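Local coordinates for exported protein (PDB 4JX0) that is of unknown function but binds magnesium and is probably an exported, lipid-attached protein built from a BT_3987-like N-terminal domain and a second, discoidin-like beta domain, at residues Y47-A52 / K169-I174; G101-P106 / L136-G141. All coordinates share one frame; numbering follows the deposited sequence.

Contact 1: residues Y47-A52 / K169-I174; sequences YTQLEA and KLNLSI
Strands 47-52 and 169-174 run in the same direction, their axes inclined by 30° and 4.6 Å apart at closest approach. The parallel register pairs Gln49 with Lys169, Leu50 with Leu170, Glu51 with Asn171 and Ala52 with Leu172. Backbone bonds stitch them in turn: Lys169 N to Thr48 O, Leu50 N to Lys169 O at 2.7 Å, Asn171 N to Leu50 O, and Ala52 N to Asn171 O. The bond from Ser173 N to Ala52 O is weak, but pairing continues where Ser173 bonds to the backbone of Asn54. Glu51 and Asn171 lie alongside each other on one face. Asn171 ND2 donates to Glu51 OE1 at 2.8 Å, nearly straight (169°). The oxygen accepts through its syn lone pair and lies in the amide plane, although carboxylate and amide planes are 56° apart; a bend at chi2 folds the glutamate back to this position. Tyr47 lies beside Lys169, its OH 3.3 Å from Lys169 CB. On the other face, Leu170 CD1 touches Leu50 CB at 3.7 Å and also packs on Ala52 CB. This parallel pair sits in a mostly antiparallel mixed sheet, flanked by antiparallel strands 59-61 and 142-150, consistent with the family's E-set clan.

Contact 2: residues G101-P106 / L136-G141; sequences GIPLFP and LNNLSG
Phe105 and Pro106 meet the two methyl branches of Leu136 where two loops pack together at one end of the strands of the N-terminal beta domain. Leu136 CD1 lies 3.5 Å from Phe105 CE1, the side chains crossing at about a right angle, while Leu136 CD2 meets CG of the Pro106 ring at 3.6 Å. One leucine thus divides its fork between an aromatic ring and a proline ring. At the other end of the contact, Pro103 packs its CG against Gly141 O at 3.4 Å and also touches the Asn138 side chain, which comes from the opposite direction. Ile102 spans the end of the turn there: its CG1 is 3.7 Å from Ser140 O, and its CG2, anti to the backbone N, lies 3.7 Å from Gly141 O. No hydrogen bond joins the two segments, so apolar packing and carbon contacts to carbonyl oxygens carry the contact. Segment 136-141 is shaped by a type I beta turn from Asn138 to Gly141, closed by Gly141 N bonding to Asn138 O at 3.2 Å. Outside the segments, Pro103 and Phe105 form backbone hydrogen bonds with Val143, and the carbonyl O of Leu136 is hydrogen-bonded to the side-chain hydroxyl OG1 of Thr59.

In the fold
Contact 2 is nested along the chain inside the loop closed by contact 1, and their centres lie about 10 Å apart. Both are partly buried: Ala52, Leu170 and Leu172 are the buried residues of contact 1, Phe105 and Gly141 those of contact 2. Their chemistry follows the secondary structure: strand pairing is built on backbone hydrogen bonds, whereas the loop pair has none across it and buries less surface, 295 against 490 Å². The two meet directly through Leu172, whose CD1 lies 3.3 Å from Leu136 O and whose CD2 packs on Leu139 CD2. Phe105 also touches Leu170, and Ile102 touches Lys169, so both loops pack against strand 165-174.

Contact 1: residues Y47-A52 / K169-I174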
ATOM      1  N   TYR A  47     -12.839  -0.590  10.009  1.00 50.14           N
ATOM      2  CA  TYR A  47     -11.491  -1.130   9.952  1.00 50.55           C
ATOM      3  C   TYR A  47     -10.727  -0.595   8.758  1.00 53.08           C
ATOM      4  O   TYR A  47     -11.251  -0.595   7.642  1.00 53.08           O
ATOM      5  CB  TYR A  47     -11.572  -2.663   9.877  1.00 53.66           C
ATOM      6  CG  TYR A  47     -10.236  -3.372   9.867  1.00 57.87           C
ATOM      7  CD1 TYR A  47      -9.381  -3.302  10.959  1.00 60.46           C
ATOM      8  CD2 TYR A  47      -9.864  -4.184   8.799  1.00 59.49           C
ATOM      9  CE1 TYR A  47      -8.161  -3.978  10.967  1.00 62.45           C
ATOM     10  CE2 TYR A  47      -8.650  -4.869   8.798  1.00 61.07           C
ATOM     11  CZ  TYR A  47      -7.804  -4.775   9.891  1.00 70.62           C
ATOM     12  OH  TYR A  47      -6.601  -5.442   9.892  1.00 73.31           O
ATOM     13  N   THR A  48      -9.494  -0.139   8.990  1.00 48.28           N
ATOM     14  CA  THR A  48      -8.611   0.342   7.936  1.00 47.30           C
ATOM     15  C   THR A  48      -7.276  -0.286   8.147  1.00 49.03           C
ATOM     16  O   THR A  48      -6.714  -0.166   9.234  1.00 48.19           O
ATOM     17  CB  THR A  48      -8.491   1.876   7.924  1.00 58.05           C
ATOM     18  OG1 THR A  48      -9.789   2.434   7.812  1.00 63.13           O
ATOM     19  CG2 THR A  48      -7.678   2.383   6.746  1.00 56.42           C
ATOM     20  N   GLN A  49      -6.769  -0.975   7.128  1.00 44.49           N
ATOM     21  CA  GLN A  49      -5.455  -1.579   7.195  1.00 43.57           C
ATOM     22  C   GLN A  49      -4.495  -0.624   6.518  1.00 45.00           C
ATOM     23  O   GLN A  49      -4.635  -0.359   5.323  1.00 44.97           O
ATOM     24  CB  GLN A  49      -5.449  -2.965   6.548  1.00 45.30           C
ATOM     25  CG  GLN A  49      -4.252  -3.801   6.973  1.00 61.35           C
ATOM     26  CD  GLN A  49      -4.298  -5.194   6.406  1.00 84.98           C
ATOM     27  OE1 GLN A  49      -3.411  -5.603   5.646  1.00 81.50           O
ATOM     28  NE2 GLN A  49      -5.317  -5.971   6.776  1.00 76.09           N
ATOM     29  N   LEU A  50      -3.580  -0.042   7.298  1.00 39.27           N
ATOM     30  CA  LEU A  50      -2.568   0.885   6.805  1.00 37.27           C
ATOM     31  C   LEU A  50      -1.347   0.061   6.449  1.00 40.19           C
ATOM     32  O   LEU A  50      -1.075  -0.961   7.087  1.00 39.70           O
ATOM     33  CB  LEU A  50      -2.238   1.959   7.855  1.00 36.87           C
ATOM     34  CG  LEU A  50      -2.862   3.327   7.628  1.00 41.05           C
ATOM     35  CD1 LEU A  50      -4.350   3.240   7.536  1.00 40.58           C
ATOM     36  CD2 LEU A  50      -2.459   4.297   8.726  1.00 44.12           C
ATOM     37  N   GLU A  51      -0.627   0.486   5.414  1.00 35.95           N
ATOM     38  CA  GLU A  51       0.576  -0.203   4.962  1.00 35.52           C
ATOM     39  C   GLU A  51       1.795   0.654   5.232  1.00 38.62           C
ATOM     40  O   GLU A  51       1.774   1.875   5.040  1.00 37.61           O
ATOM     41  CB  GLU A  51       0.484  -0.547   3.465  1.00 36.62           C
ATOM     42  CG  GLU A  51      -0.614  -1.535   3.111  1.00 50.12           C
ATOM     43  CD  GLU A  51      -0.540  -2.889   3.784  1.00 74.30           C
ATOM     44  OE1 GLU A  51       0.577  -3.442   3.892  1.00 72.24           O
ATOM     45  OE2 GLU A  51      -1.600  -3.393   4.223  1.00 69.01           O
ATOM     46  N   ALA A  52       2.848   0.006   5.707  1.00 35.45           N
ATOM     47  CA  ALA A  52       4.138   0.616   5.989  1.00 34.96           C
ATOM     48  C   ALA A  52       5.235  -0.300   5.463  1.00 37.96           C
ATOM     49  O   ALA A  52       4.991  -1.497   5.250  1.00 37.33           O
ATOM     50  CB  ALA A  52       4.300   0.838   7.480  1.00 35.97           C
ATOM     51  N   LYS A 169      -5.155  -1.127  11.777  1.00 39.87           N
ATOM     52  CA  LYS A 169      -4.026  -2.060  11.798  1.00 39.47           C
ATOM     53  C   LYS A 169      -2.955  -1.515  10.895  1.00 42.25           C
ATOM     54  O   LYS A 169      -3.218  -1.213   9.724  1.00 40.34           O
ATOM     55  CB  LYS A 169      -4.382  -3.496  11.369  1.00 41.64           C
ATOM     56  CG  LYS A 169      -3.135  -4.405  11.324  1.00 51.60           C
ATOM     57  CD  LYS A 169      -3.456  -5.861  11.121  1.00 63.81           C
ATOM     58  CE  LYS A 169      -2.217  -6.722  11.152  1.00 72.44           C
ATOM     59  NZ  LYS A 169      -2.547  -8.149  10.896  1.00 83.23           N
ATOM     60  N   LEU A 170      -1.739  -1.416  11.428  1.00 38.65           N
ATOM     61  CA  LEU A 170      -0.601  -0.980  10.653  1.00 37.56           C
ATOM     62  C   LEU A 170       0.151  -2.219  10.246  1.00 39.83           C
ATOM     63  O   LEU A 170       0.806  -2.832  11.083  1.00 38.42           O
ATOM     64  CB  LEU A 170       0.266  -0.024  11.470  1.00 37.57           C
ATOM     65  CG  LEU A 170       1.453   0.584  10.751  1.00 41.96           C
ATOM     66  CD1 LEU A 170       1.020   1.387   9.541  1.00 41.50           C
ATOM     67  CD2 LEU A 170       2.251   1.452  11.688  1.00 44.88           C
ATOM     68  N   ASN A 171       0.005  -2.623   8.971  1.00 37.18           N
ATOM     69  CA  ASN A 171       0.677  -3.797   8.416  1.00 37.57           C
ATOM     70  C   ASN A 171       2.084  -3.382   7.984  1.00 39.65           C
ATOM     71  O   ASN A 171       2.242  -2.390   7.265  1.00 37.60           O
ATOM     72  CB  ASN A 171      -0.126  -4.382   7.242  1.00 40.90           C
ATOM     73  CG  ASN A 171       0.413  -5.704   6.735  1.00 79.20           C
ATOM     74  OD1 ASN A 171       0.407  -6.712   7.456  1.00 79.75           O
ATOM     75  ND2 ASN A 171       0.946  -5.734   5.509  1.00 70.50           N
ATOM     76  N   LEU A 172       3.101  -4.131   8.429  1.00 36.62           N
ATOM     77  CA  LEU A 172       4.490  -3.812   8.141  1.00 36.45           C
ATOM     78  C   LEU A 172       5.112  -4.925   7.322  1.00 39.10           C
ATOM     79  O   LEU A 172       4.865  -6.098   7.601  1.00 39.10           O
ATOM     80  CB  LEU A 172       5.226  -3.623   9.468  1.00 37.29           C
ATOM     81  CG  LEU A 172       6.486  -2.784   9.396  1.00 42.37           C
ATOM     82  CD1 LEU A 172       6.550  -1.799  10.531  1.00 43.00           C
ATOM     83  CD2 LEU A 172       7.699  -3.650   9.416  1.00 46.48           C
ATOM     84  N   SER A 173       5.896  -4.552   6.298  1.00 34.90           N
ATOM     85  CA  SER A 173       6.557  -5.493   5.384  1.00 34.78           C
ATOM     86  C   SER A 173       7.921  -4.942   4.949  1.00 37.40           C
ATOM     87  O   SER A 173       8.066  -3.734   4.809  1.00 35.77           O
ATOM     88  CB  SER A 173       5.673  -5.765   4.164  1.00 38.47           C
ATOM     89  OG  SER A 173       5.055  -4.591   3.663  1.00 49.29           O
ATOM     90  N   ILE A 174       8.925  -5.822   4.743  1.00 34.59           N
ATOM     91  CA  ILE A 174      10.275  -5.380   4.376  1.00 34.22           C
ATOM     92  C   ILE A 174      10.383  -5.067   2.864  1.00 37.47           C
ATOM     93  O   ILE A 174       9.977  -5.861   2.007  1.00 37.41           O
ATOM     94  CB  ILE A 174      11.370  -6.403   4.800  1.00 37.75           C
ATOM     95  CG1 ILE A 174      11.488  -6.451   6.339  1.00 38.58           C
ATOM     96  CG2 ILE A 174      12.740  -6.046   4.181  1.00 38.18           C
ATOM     97  CD1 ILE A 174      12.083  -7.747   6.850  1.00 51.41           C
TER

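Contact 2: residues G101-P106 / L136-G141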
ATOM      1  N   GLY A 101      -1.907 -11.636  19.310  1.00 80.68           N
ATOM      2  CA  GLY A 101      -0.454 -11.543  19.431  1.00 78.95           C
ATOM      3  C   GLY A 101       0.211 -10.429  18.640  1.00 77.17           C
ATOM      4  O   GLY A 101       1.350 -10.592  18.197  1.00 77.01           O
ATOM      5  N   ILE A 102      -0.481  -9.291  18.455  1.00 68.38           N
ATOM      6  CA  ILE A 102       0.048  -8.138  17.723  1.00 64.61           C
ATOM      7  C   ILE A 102       0.170  -6.993  18.732  1.00 65.07           C
ATOM      8  O   ILE A 102      -0.775  -6.751  19.484  1.00 65.13           O
ATOM      9  CB  ILE A 102      -0.862  -7.814  16.508  1.00 65.94           C
ATOM     10  CG1 ILE A 102      -0.593  -8.833  15.386  1.00 66.44           C
ATOM     11  CG2 ILE A 102      -0.646  -6.394  15.983  1.00 64.68           C
ATOM     12  CD1 ILE A 102      -1.734  -9.150  14.562  1.00 72.04           C
ATOM     13  N   PRO A 103       1.327  -6.305  18.805  1.00 58.23           N
ATOM     14  CA  PRO A 103       1.483  -5.241  19.811  1.00 56.74           C
ATOM     15  C   PRO A 103       0.630  -4.014  19.539  1.00 56.67           C
ATOM     16  O   PRO A 103       0.202  -3.781  18.413  1.00 54.27           O
ATOM     17  CB  PRO A 103       2.969  -4.892  19.727  1.00 58.76           C
ATOM     18  CG  PRO A 103       3.349  -5.244  18.344  1.00 63.21           C
ATOM     19  CD  PRO A 103       2.565  -6.483  18.027  1.00 59.32           C
ATOM     20  N   LEU A 104       0.381  -3.232  20.585  1.00 53.26           N
ATOM     21  CA  LEU A 104      -0.412  -2.015  20.443  1.00 52.15           C
ATOM     22  C   LEU A 104       0.436  -0.925  19.836  1.00 54.53           C
ATOM     23  O   LEU A 104       1.619  -0.818  20.170  1.00 54.64           O
ATOM     24  CB  LEU A 104      -0.976  -1.539  21.792  1.00 52.47           C
ATOM     25  CG  LEU A 104      -2.051  -2.418  22.415  1.00 57.01           C
ATOM     26  CD1 LEU A 104      -2.229  -2.086  23.875  1.00 57.70           C
ATOM     27  CD2 LEU A 104      -3.370  -2.286  21.673  1.00 57.62           C
ATOM     28  N   PHE A 105      -0.160  -0.117  18.941  1.00 48.67           N
ATOM     29  CA  PHE A 105       0.543   1.013  18.340  1.00 46.71           C
ATOM     30  C   PHE A 105       0.790   2.037  19.453  1.00 50.55           C
ATOM     31  O   PHE A 105      -0.176   2.406  20.118  1.00 50.06           O
ATOM     32  CB  PHE A 105      -0.285   1.622  17.206  1.00 46.99           C
ATOM     33  CG  PHE A 105       0.401   2.750  16.486  1.00 47.67           C
ATOM     34  CD1 PHE A 105       1.314   2.494  15.473  1.00 50.46           C
ATOM     35  CD2 PHE A 105       0.134   4.070  16.822  1.00 49.25           C
ATOM     36  CE1 PHE A 105       1.954   3.539  14.810  1.00 50.89           C
ATOM     37  CE2 PHE A 105       0.760   5.118  16.148  1.00 51.84           C
ATOM     38  CZ  PHE A 105       1.669   4.845  15.150  1.00 49.81           C
ATOM     39  N   PRO A 106       2.046   2.443  19.748  1.00 47.02           N
ATOM     40  CA  PRO A 106       2.268   3.374  20.875  1.00 46.89           C
ATOM     41  C   PRO A 106       1.412   4.647  20.820  1.00 50.27           C
ATOM     42  O   PRO A 106       1.242   5.230  19.756  1.00 48.47           O
ATOM     43  CB  PRO A 106       3.764   3.710  20.778  1.00 48.88           C
ATOM     44  CG  PRO A 106       4.243   3.106  19.515  1.00 52.84           C
ATOM     45  CD  PRO A 106       3.318   2.042  19.114  1.00 48.25           C
ATOM     46  N   LEU A 136       9.573   2.048  14.614  1.00 40.35           N
ATOM     47  CA  LEU A 136       8.538   1.043  14.864  1.00 40.08           C
ATOM     48  C   LEU A 136       8.749  -0.054  13.820  1.00 43.64           C
ATOM     49  O   LEU A 136       8.242   0.062  12.705  1.00 41.37           O
ATOM     50  CB  LEU A 136       7.122   1.661  14.775  1.00 39.16           C
ATOM     51  CG  LEU A 136       6.793   2.805  15.739  1.00 43.08           C
ATOM     52  CD1 LEU A 136       5.391   3.317  15.509  1.00 42.14           C
ATOM     53  CD2 LEU A 136       6.934   2.368  17.177  1.00 44.98           C
ATOM     54  N   ASN A 137       9.567  -1.075  14.151  1.00 42.03           N
ATOM     55  CA  ASN A 137       9.969  -2.121  13.194  1.00 42.40           C
ATOM     56  C   ASN A 137       9.443  -3.537  13.524  1.00 47.62           C
ATOM     57  O   ASN A 137      10.057  -4.532  13.100  1.00 47.26           O
ATOM     58  CB  ASN A 137      11.503  -2.148  13.104  1.00 42.50           C
ATOM     59  CG  ASN A 137      12.212  -2.625  14.347  1.00 62.43           C
ATOM     60  OD1 ASN A 137      11.657  -2.628  15.445  1.00 57.53           O
ATOM     61  ND2 ASN A 137      13.463  -3.029  14.199  1.00 55.92           N
ATOM     62  N   ASN A 138       8.287  -3.636  14.204  1.00 44.05           N
ATOM     63  CA  ASN A 138       7.718  -4.948  14.516  1.00 44.04           C
ATOM     64  C   ASN A 138       7.028  -5.495  13.265  1.00 46.23           C
ATOM     65  O   ASN A 138       6.087  -4.869  12.787  1.00 44.51           O
ATOM     66  CB  ASN A 138       6.758  -4.835  15.680  1.00 45.41           C
ATOM     67  CG  ASN A 138       6.359  -6.170  16.212  1.00 65.34           C
ATOM     68  OD1 ASN A 138       5.263  -6.662  15.935  1.00 61.74           O
ATOM     69  ND2 ASN A 138       7.265  -6.815  16.929  1.00 54.49           N
ATOM     70  N   LEU A 139       7.516  -6.625  12.709  1.00 44.03           N
ATOM     71  CA  LEU A 139       6.981  -7.190  11.453  1.00 44.32           C
ATOM     72  C   LEU A 139       5.539  -7.687  11.568  1.00 47.91           C
ATOM     73  O   LEU A 139       4.803  -7.613  10.575  1.00 46.66           O
ATOM     74  CB  LEU A 139       7.858  -8.329  10.935  1.00 45.45           C
ATOM     75  CG  LEU A 139       9.287  -7.953  10.545  1.00 51.59           C
ATOM     76  CD1 LEU A 139      10.113  -9.199  10.262  1.00 52.87           C
ATOM     77  CD2 LEU A 139       9.313  -7.043   9.326  1.00 53.69           C
ATOM     78  N   SER A 140       5.125  -8.136  12.778  1.00 45.06           N
ATOM     79  CA  SER A 140       3.747  -8.576  13.058  1.00 45.15           C
ATOM     80  C   SER A 140       2.733  -7.435  12.831  1.00 48.76           C
ATOM     81  O   SER A 140       1.541  -7.693  12.643  1.00 48.89           O
ATOM     82  CB  SER A 140       3.615  -9.086  14.494  1.00 49.30           C
ATOM     83  OG  SER A 140       4.828  -9.637  14.982  1.00 60.12           O
ATOM     84  N   GLY A 141       3.224  -6.199  12.884  1.00 43.44           N
ATOM     85  CA  GLY A 141       2.439  -5.000  12.687  1.00 41.54           C
ATOM     86  C   GLY A 141       2.079  -4.425  14.030  1.00 44.77           C
ATOM     87  O   GLY A 141       2.612  -4.839  15.063  1.00 45.44           O
TER